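PDB 6FSF: GTPase-activating protein BEM3 from Saccharomyces cerevisiae S288C, which activates the GTPase activity of Cdc42 and, less efficiently, Rho1, and binds phosphatidylinositol 3-phosphate, this piece holding its tandem PX and PH domains. Local coordinates for residues A[140-150]-A[222-236]. Numbering follows the deposited sequence.
Sequences VKDGSLLLRRP and KYYICTETSKERELW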
loop_
_atom_site.group_PDB
_atom_site.type_symbol
_atom_site.label_atom_id
_atom_site.label_comp_id
_atom_site.label_asym_id
_atom_site.label_seq_id
_atom_site.Cartn_x
_atom_site.Cartn_y
_atom_site.Cartn_z
ATOM N N VAL A 140 -0.056 -19.547 8.172
ATOM C CA VAL A 140 -0.634 -18.955 6.972
ATOM C C VAL A 140 -0.253 -17.482 6.871
ATOM O O VAL A 140 -0.571 -16.686 7.754
ATOM C CB VAL A 140 -2.164 -19.124 6.953
ATOM C CG1 VAL A 140 -2.726 -18.697 5.606
ATOM C CG2 VAL A 140 -2.543 -20.565 7.268
ATOM N N LYS A 141 0.429 -17.126 5.784
ATOM C CA LYS A 141 0.896 -15.768 5.537
ATOM C C LYS A 141 0.493 -15.350 4.132
ATOM O O LYS A 141 0.523 -16.164 3.203
ATOM C CB LYS A 141 2.422 -15.663 5.704
ATOM C CG LYS A 141 3.024 -14.315 5.313
ATOM C CD LYS A 141 3.113 -13.363 6.499
ATOM C CE LYS A 141 3.609 -11.983 6.081
ATOM N NZ LYS A 141 2.495 -11.066 5.703
ATOM N N ASP A 142 0.115 -14.082 3.978
ATOM C CA ASP A 142 -0.323 -13.569 2.689
ATOM C C ASP A 142 0.063 -12.101 2.571
ATOM O O ASP A 142 0.607 -11.500 3.502
ATOM C CB ASP A 142 -1.830 -13.764 2.503
ATOM C CG ASP A 142 -2.637 -13.185 3.646
ATOM O OD1 ASP A 142 -2.177 -13.272 4.804
ATOM O OD2 ASP A 142 -3.732 -12.647 3.385
ATOM N N GLY A 143 -0.225 -11.529 1.415
ATOM C CA GLY A 143 0.079 -10.136 1.154
ATOM C C GLY A 143 0.399 -9.915 -0.309
ATOM O O GLY A 143 0.619 -10.848 -1.078
ATOM N N SER A 144 0.415 -8.640 -0.684
ATOM C CA SER A 144 0.771 -8.248 -2.040
ATOM C C SER A 144 2.283 -8.295 -2.217
ATOM O O SER A 144 3.038 -7.915 -1.318
ATOM C CB SER A 144 0.251 -6.843 -2.345
ATOM O OG SER A 144 -1.159 -6.785 -2.221
ATOM N N LEU A 145 2.722 -8.768 -3.383
ATOM C CA LEU A 145 4.142 -8.927 -3.661
ATOM C C LEU A 145 4.453 -8.409 -5.057
ATOM O O LEU A 145 3.565 -8.260 -5.899
ATOM C CB LEU A 145 4.580 -10.393 -3.533
ATOM C CG LEU A 145 4.356 -11.083 -2.188
ATOM C CD1 LEU A 145 4.690 -12.565 -2.286
ATOM C CD2 LEU A 145 5.177 -10.418 -1.098
ATOM N N LEU A 146 5.734 -8.137 -5.292
ATOM C CA LEU A 146 6.242 -7.742 -6.599
ATOM C C LEU A 146 7.197 -8.818 -7.095
ATOM O O LEU A 146 8.115 -9.216 -6.373
ATOM C CB LEU A 146 6.944 -6.382 -6.538
ATOM C CG LEU A 146 6.040 -5.181 -6.244
ATOM C CD1 LEU A 146 6.845 -3.895 -6.158
ATOM C CD2 LEU A 146 4.954 -5.061 -7.302
ATOM N N LEU A 147 6.979 -9.287 -8.323
ATOM C CA LEU A 147 7.673 -10.451 -8.859
ATOM C C LEU A 147 8.443 -10.091 -10.121
ATOM O O LEU A 147 7.927 -9.392 -10.999
ATOM C CB LEU A 147 6.682 -11.580 -9.163
ATOM C CG LEU A 147 7.250 -12.852 -9.795
ATOM C CD1 LEU A 147 8.259 -13.510 -8.870
ATOM C CD2 LEU A 147 6.125 -13.814 -10.138
ATOM N N ARG A 148 9.678 -10.586 -10.209
ATOM C CA ARG A 148 10.519 -10.430 -11.387
ATOM C C ARG A 148 11.140 -11.773 -11.744
ATOM O O ARG A 148 11.400 -12.606 -10.871
ATOM C CB ARG A 148 11.632 -9.387 -11.161
ATOM C CG ARG A 148 12.531 -9.142 -12.371
ATOM C CD ARG A 148 13.674 -8.191 -12.043
ATOM N NE ARG A 148 14.615 -8.748 -11.070
ATOM C CZ ARG A 148 15.744 -9.374 -11.391
ATOM N NH1 ARG A 148 16.084 -9.531 -12.665
ATOM N NH2 ARG A 148 16.537 -9.841 -10.436
ATOM N N ARG A 149 11.368 -11.979 -13.039
ATOM C CA ARG A 149 12.030 -13.162 -13.559
ATOM C C ARG A 149 13.277 -12.764 -14.340
ATOM O O ARG A 149 13.313 -11.688 -14.943
ATOM C CB ARG A 149 11.092 -13.962 -14.469
ATOM C CG ARG A 149 9.807 -14.385 -13.790
ATOM C CD ARG A 149 10.093 -15.319 -12.626
ATOM N NE ARG A 149 10.900 -16.457 -13.051
ATOM C CZ ARG A 149 10.406 -17.533 -13.655
ATOM N NH1 ARG A 149 11.211 -18.525 -14.011
ATOM N NH2 ARG A 149 9.104 -17.620 -13.899
ATOM N N PRO A 150 14.318 -13.613 -14.347
ATOM C CA PRO A 150 15.566 -13.341 -15.070
ATOM C C PRO A 150 15.357 -13.037 -16.552
ATOM O O PRO A 150 14.705 -13.817 -17.246
ATOM C CB PRO A 150 16.358 -14.640 -14.893
ATOM C CG PRO A 150 15.846 -15.211 -13.615
ATOM C CD PRO A 150 14.380 -14.885 -13.605
ATOM N N LYS A 222 14.578 -19.413 -10.503
ATOM C CA LYS A 222 14.779 -18.304 -9.576
ATOM C C LYS A 222 13.641 -17.302 -9.697
ATOM O O LYS A 222 13.332 -16.843 -10.803
ATOM C CB LYS A 222 16.101 -17.585 -9.855
ATOM C CG LYS A 222 17.269 -18.489 -10.186
ATOM C CD LYS A 222 18.329 -17.702 -10.935
ATOM C CE LYS A 222 19.724 -18.031 -10.433
ATOM N NZ LYS A 222 20.745 -17.127 -11.037
ATOM N N TYR A 223 13.029 -16.956 -8.562
ATOM C CA TYR A 223 11.983 -15.941 -8.501
ATOM C C TYR A 223 12.434 -14.818 -7.576
ATOM O O TYR A 223 12.794 -15.068 -6.423
ATOM C CB TYR A 223 10.647 -16.513 -7.997
ATOM C CG TYR A 223 10.028 -17.606 -8.859
ATOM C CD1 TYR A 223 10.612 -18.006 -10.043
ATOM C CD2 TYR A 223 8.848 -18.227 -8.485
ATOM C CE1 TYR A 223 10.062 -19.000 -10.820
ATOM C CE2 TYR A 223 8.280 -19.214 -9.273
ATOM C CZ TYR A 223 8.895 -19.599 -10.437
ATOM O OH TYR A 223 8.350 -20.585 -11.223
ATOM N N TYR A 224 12.403 -13.586 -8.074
ATOM C CA TYR A 224 12.749 -12.408 -7.287
ATOM C C TYR A 224 11.463 -11.769 -6.774
ATOM O O TYR A 224 10.580 -11.419 -7.565
ATOM C CB TYR A 224 13.562 -11.418 -8.119
ATOM C CG TYR A 224 14.870 -11.994 -8.614
ATOM C CD1 TYR A 224 16.043 -11.827 -7.891
ATOM C CD2 TYR A 224 14.926 -12.721 -9.798
ATOM C CE1 TYR A 224 17.240 -12.359 -8.339
ATOM C CE2 TYR A 224 16.117 -13.256 -10.251
ATOM C CZ TYR A 224 17.271 -13.072 -9.518
ATOM O OH TYR A 224 18.459 -13.603 -9.965
ATOM N N ILE A 225 11.355 -11.629 -5.454
ATOM C CA ILE A 225 10.131 -11.180 -4.805
ATOM C C ILE A 225 10.469 -10.043 -3.850
ATOM O O ILE A 225 11.406 -10.155 -3.052
ATOM C CB ILE A 225 9.436 -12.331 -4.052
ATOM C CG1 ILE A 225 9.071 -13.455 -5.023
ATOM C CG2 ILE A 225 8.203 -11.825 -3.321
ATOM C CD1 ILE A 225 8.792 -14.778 -4.350
ATOM N N CYS A 226 9.706 -8.957 -3.930
ATOM C CA CYS A 226 9.871 -7.810 -3.054
ATOM C C CYS A 226 8.556 -7.505 -2.349
ATOM O O CYS A 226 7.474 -7.716 -2.903
ATOM C CB CYS A 226 10.338 -6.574 -3.833
ATOM S SG CYS A 226 11.939 -6.753 -4.646
ATOM N N THR A 227 8.661 -7.017 -1.118
ATOM C CA THR A 227 7.510 -6.550 -0.363
ATOM C C THR A 227 7.434 -5.028 -0.419
ATOM O O THR A 227 8.366 -4.347 -0.846
ATOM C CB THR A 227 7.578 -7.028 1.091
ATOM O OG1 THR A 227 8.879 -6.763 1.630
ATOM C CG2 THR A 227 7.285 -8.519 1.182
ATOM N N GLU A 228 6.296 -4.494 0.025
ATOM C CA GLU A 228 6.104 -3.049 -0.005
ATOM C C GLU A 228 6.879 -2.340 1.098
ATOM O O GLU A 228 7.241 -1.169 0.939
ATOM C CB GLU A 228 4.615 -2.715 0.094
ATOM C CG GLU A 228 3.809 -3.171 -1.108
ATOM C CD GLU A 228 2.376 -2.689 -1.059
ATOM O OE1 GLU A 228 1.488 -3.490 -0.701
ATOM O OE2 GLU A 228 2.143 -1.503 -1.370
ATOM N N THR A 229 7.143 -3.022 2.210
ATOM C CA THR A 229 7.896 -2.455 3.317
ATOM C C THR A 229 8.991 -3.425 3.737
ATOM O O THR A 229 8.951 -4.617 3.419
ATOM C CB THR A 229 6.996 -2.142 4.523
ATOM O OG1 THR A 229 6.461 -3.363 5.051
ATOM C CG2 THR A 229 5.851 -1.225 4.119
ATOM N N SER A 230 9.980 -2.894 4.458
ATOM C CA SER A 230 11.034 -3.748 4.992
ATOM C C SER A 230 10.516 -4.628 6.122
ATOM O O SER A 230 11.027 -5.735 6.330
ATOM C CB SER A 230 12.212 -2.899 5.468
ATOM O OG SER A 230 11.839 -2.070 6.553
ATOM N N LYS A 231 9.506 -4.158 6.860
ATOM C CA LYS A 231 8.898 -4.994 7.889
ATOM C C LYS A 231 8.203 -6.198 7.270
ATOM O O LYS A 231 8.271 -7.310 7.805
ATOM C CB LYS A 231 7.907 -4.182 8.723
ATOM C CG LYS A 231 7.190 -5.009 9.782
ATOM C CD LYS A 231 6.064 -4.241 10.449
ATOM C CE LYS A 231 5.406 -5.086 11.529
ATOM N NZ LYS A 231 4.329 -4.348 12.245
ATOM N N GLU A 232 7.529 -5.994 6.136
ATOM C CA GLU A 232 6.861 -7.103 5.466
ATOM C C GLU A 232 7.856 -8.153 4.992
ATOM O O GLU A 232 7.526 -9.344 4.954
ATOM C CB GLU A 232 6.027 -6.583 4.295
ATOM C CG GLU A 232 4.557 -6.393 4.625
ATOM C CD GLU A 232 3.825 -7.712 4.775
ATOM O OE1 GLU A 232 3.659 -8.419 3.757
ATOM O OE2 GLU A 232 3.428 -8.049 5.910
ATOM N N ARG A 233 9.074 -7.740 4.629
ATOM C CA ARG A 233 10.102 -8.723 4.301
ATOM C C ARG A 233 10.490 -9.534 5.530
ATOM O O ARG A 233 10.675 -10.752 5.441
ATOM C CB ARG A 233 11.331 -8.044 3.696
ATOM C CG ARG A 233 12.472 -9.020 3.415
ATOM C CD ARG A 233 13.538 -8.437 2.500
ATOM N NE ARG A 233 14.297 -7.365 3.137
ATOM C CZ ARG A 233 15.396 -6.825 2.622
ATOM N NH1 ARG A 233 15.871 -7.258 1.461
ATOM N NH2 ARG A 233 16.024 -5.853 3.268
ATOM N N GLU A 234 10.611 -8.876 6.687
ATOM C CA GLU A 234 10.870 -9.601 7.928
ATOM C C GLU A 234 9.768 -10.616 8.206
ATOM O O GLU A 234 10.045 -11.780 8.521
ATOM C CB GLU A 234 10.995 -8.623 9.099
ATOM C CG GLU A 234 12.288 -7.829 9.144
ATOM C CD GLU A 234 12.396 -6.980 10.398
ATOM O OE1 GLU A 234 12.031 -7.475 11.486
ATOM O OE2 GLU A 234 12.833 -5.813 10.296
ATOM N N LEU A 235 8.508 -10.190 8.091
ATOM C CA LEU A 235 7.394 -11.085 8.394
ATOM C C LEU A 235 7.347 -12.260 7.425
ATOM O O LEU A 235 7.049 -13.391 7.826
ATOM C CB LEU A 235 6.074 -10.313 8.364
ATOM C CG LEU A 235 5.901 -9.164 9.362
ATOM C CD1 LEU A 235 4.457 -8.680 9.378
ATOM C CD2 LEU A 235 6.348 -9.585 10.755
ATOM N N TRP A 236 7.643 -12.014 6.147
ATOM C CA TRP A 236 7.569 -13.083 5.156
ATOM C C TRP A 236 8.674 -14.111 5.361
ATOM O O TRP A 236 8.439 -15.317 5.214
ATOM C CB TRP A 236 7.632 -12.500 3.745
ATOM C CG TRP A 236 6.283 -12.267 3.140
ATOM C CD1 TRP A 236 5.611 -11.081 3.056
ATOM C CD2 TRP A 236 5.434 -13.251 2.539
ATOM N NE1 TRP A 236 4.399 -11.267 2.437
ATOM C CE2 TRP A 236 4.266 -12.591 2.109
ATOM C CE3 TRP A 236 5.550 -14.628 2.321
ATOM C CZ2 TRP A 236 3.222 -13.259 1.473
ATOM C CZ3 TRP A 236 4.514 -15.289 1.690
ATOM C CH2 TRP A 236 3.364 -14.605 1.274
HETATM O O HOH W 1 4.171 -6.362 0.850
#
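Trp-236 is sandwiched between Lys-141 and Leu-145 where the first strand of the PH domain, 142-148, meets helix 230-240, the C-terminal helix that closes the PH-fold barrel. On one face of the indole, Lys-141 CG makes a CH-pi contact over the centre of the six-membered ring, 3.7 Å from its centroid. With CG anti to the backbone N (chi1 173°) and bends at chi2 and chi4, the lysine chain then runs across the ring, so that NZ makes an off-centre cation-pi contact with the five-membered ring. There NZ forms a salt bridge with Glu-232, meeting the syn lone pair of OE2 at 3.2 Å; NZ also donates to the carbonyl of the next residue along, Asp-142 O, at 2.9 Å. Leu-145 CD2 covers the opposite face toward the rim and lies alongside Thr-227, CD2 to CG2 3.6 Å. With an alanine at position 236, the aliphatic part of Lys-141 and the CD2 methyl of Leu-145 are likely to lose the surface they pack on, opening a gap between strand and helix. Gly-143 adjoins the indole edge, its positive phi suited to glycine. Farther along, strands 142-148 and 222-226 pair antiparallel, Leu-146 and Cys-226 exchanging two backbone hydrogen bonds. Arg-148, also in cation-pi contact with Phe-201, bends at chi3 into a cation-pi contact with Tyr-224, the planes 35° apart and NH2 3.0 Å above the ring plane, over its centre.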